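Local atomic coordinates of CupA (Streptococcus pneumoniae, PDB entry 4F2E), a protein that binds copper(I) through a cupredoxin-like domain and probably serves as a copper chaperone in the copper resistance of this bacterium. Residues A7-N11 with G12-I16. Numbering follows the deposited sequence.
Sequences AQQKN and GYQEI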
loop_
_atom_site.group_PDB
_atom_site.type_symbol
_atom_site.label_atom_id
_atom_site.label_comp_id
_atom_site.label_asym_id
_atom_site.label_seq_id
_atom_site.Cartn_x
_atom_site.Cartn_y
_atom_site.Cartn_z
ATOM N N ALA A 7 -8.880 -5.485 -1.910
ATOM C CA ALA A 7 -9.436 -4.177 -1.609
ATOM C C ALA A 7 -10.955 -4.264 -1.618
ATOM O O ALA A 7 -11.532 -5.162 -2.233
ATOM C CB ALA A 7 -8.956 -3.152 -2.629
ATOM N N GLN A 8 -11.595 -3.337 -0.919
ATOM C CA GLN A 8 -13.046 -3.226 -0.933
ATOM C C GLN A 8 -13.462 -2.287 -2.058
ATOM O O GLN A 8 -12.967 -1.165 -2.147
ATOM C CB GLN A 8 -13.549 -2.685 0.405
ATOM C CG GLN A 8 -15.058 -2.504 0.477
ATOM C CD GLN A 8 -15.504 -1.799 1.746
ATOM O OE1 GLN A 8 -14.688 -1.245 2.486
ATOM N NE2 GLN A 8 -16.807 -1.811 2.001
ATOM N N GLN A 9 -14.369 -2.745 -2.914
ATOM C CA GLN A 9 -14.890 -1.920 -3.998
ATOM C C GLN A 9 -16.059 -1.071 -3.510
ATOM O O GLN A 9 -17.007 -1.601 -2.928
ATOM C CB GLN A 9 -15.353 -2.804 -5.159
ATOM C CG GLN A 9 -14.306 -3.797 -5.642
ATOM C CD GLN A 9 -13.061 -3.114 -6.169
ATOM O OE1 GLN A 9 -13.140 -2.091 -6.856
ATOM N NE2 GLN A 9 -11.900 -3.667 -5.837
ATOM N N LYS A 10 -16.000 0.238 -3.748
ATOM C CA LYS A 10 -17.104 1.122 -3.368
ATOM C C LYS A 10 -16.986 2.552 -3.899
ATOM O O LYS A 10 -15.898 3.127 -3.948
ATOM C CB LYS A 10 -17.276 1.154 -1.845
ATOM C CG LYS A 10 -16.042 1.596 -1.079
ATOM C CD LYS A 10 -16.314 1.619 0.420
ATOM C CE LYS A 10 -15.034 1.796 1.215
ATOM N NZ LYS A 10 -15.292 1.815 2.683
ATOM N N ASN A 11 -18.132 3.111 -4.282
ATOM C CA ASN A 11 -18.249 4.500 -4.735
ATOM C C ASN A 11 -17.215 4.972 -5.757
ATOM O O ASN A 11 -16.675 6.076 -5.643
ATOM C CB ASN A 11 -18.295 5.458 -3.541
ATOM C CG ASN A 11 -19.577 5.327 -2.740
ATOM O OD1 ASN A 11 -19.547 5.044 -1.546
ATOM N ND2 ASN A 11 -20.714 5.529 -3.400
ATOM N N GLY A 12 -16.954 4.137 -6.757
ATOM C CA GLY A 12 -16.071 4.505 -7.852
ATOM C C GLY A 12 -14.594 4.375 -7.532
ATOM O O GLY A 12 -13.743 4.846 -8.284
ATOM N N TYR A 13 -14.287 3.746 -6.405
ATOM C CA TYR A 13 -12.903 3.468 -6.049
ATOM C C TYR A 13 -12.785 2.133 -5.331
ATOM O O TYR A 13 -13.774 1.426 -5.151
ATOM C CB TYR A 13 -12.318 4.599 -5.193
ATOM C CG TYR A 13 -13.022 4.845 -3.874
ATOM C CD1 TYR A 13 -12.621 4.190 -2.716
ATOM C CD2 TYR A 13 -14.073 5.748 -3.782
ATOM C CE1 TYR A 13 -13.258 4.421 -1.504
ATOM C CE2 TYR A 13 -14.715 5.984 -2.577
ATOM C CZ TYR A 13 -14.304 5.318 -1.442
ATOM O OH TYR A 13 -14.943 5.552 -0.242
ATOM N N GLN A 14 -11.565 1.789 -4.941
ATOM C CA GLN A 14 -11.323 0.608 -4.128
ATOM C C GLN A 14 -10.388 1.001 -3.004
ATOM O O GLN A 14 -9.524 1.852 -3.183
ATOM C CB GLN A 14 -10.730 -0.532 -4.963
ATOM C CG GLN A 14 -9.377 -0.221 -5.588
ATOM C CD GLN A 14 -8.908 -1.313 -6.533
ATOM O OE1 GLN A 14 -9.155 -2.500 -6.302
ATOM N NE2 GLN A 14 -8.232 -0.917 -7.608
ATOM N N GLU A 15 -10.569 0.391 -1.841
ATOM C CA GLU A 15 -9.833 0.801 -0.659
ATOM C C GLU A 15 -9.324 -0.395 0.122
ATOM O O GLU A 15 -10.018 -1.400 0.273
ATOM C CB GLU A 15 -10.724 1.656 0.239
ATOM C CG GLU A 15 -10.065 2.102 1.529
ATOM C CD GLU A 15 -10.967 3.000 2.337
ATOM O OE1 GLU A 15 -11.177 4.158 1.916
ATOM O OE2 GLU A 15 -11.480 2.542 3.378
ATOM N N ILE A 16 -8.102 -0.278 0.616
ATOM C CA ILE A 16 -7.565 -1.284 1.510
ATOM C C ILE A 16 -6.765 -0.592 2.597
ATOM O O ILE A 16 -6.099 0.416 2.348
ATOM C CB ILE A 16 -6.706 -2.315 0.762
ATOM C CG1 ILE A 16 -6.332 -3.467 1.696
ATOM C CG2 ILE A 16 -5.477 -1.653 0.159
ATOM C CD1 ILE A 16 -5.903 -4.715 0.973
HETATM O O HOH W 1 -15.218 0.415 -7.226
#
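Tyr13 and Lys10 both set CG between the backbone N and the carbonyl carbon (chi1 61° and 58°), and this brings the phenol ring and the lysine chain together on one face of the hairpin. The extended lysine chain runs obliquely past the ring, with its CG 4.0 Å from Tyr13 CE1. Lys10 O sits above the centre of the ring, on one of its faces. Asn11 CB adds a contact at Tyr13 CE2. Beyond the ring, Lys10 NZ donates to Gln8 OE1 at 3.1 Å, from above the carbonyl plane. The same NZ makes a long salt bridge of 3.9 Å to Glu15 OE2. The other carboxylate oxygen, Glu15 OE1, pairs with Arg38 of strand 37-43, so the acid probably links two positive charges.

On the other face Gln9 bends at chi2 (-62°) and lies alongside Gln14. Its NE2 gives Gln14 OE1 a nearly straight bond of 3.0 Å. The acceptor is in the amide plane of Gln9, but the donor stands above that of Gln14. OE1 of the buried Gln14 also accepts from Lys32 N, and Gln14 NE2 donates to Val35 O, which fixes this amide. A water donates to both Gln9 OE1 and Tyr13 O.

Two backbone bonds, one in each direction, join each of the pairs Gln8-Glu15 and Lys10-Tyr13; Lys10 N reaches Tyr13 O at 2.9 Å. Asn11 and Gly12 both have positive phi at the bend. This is a beta hairpin with a two-residue loop, Asn11-Gly12, in a type I' turn, at the surface of the cupredoxin-like fold.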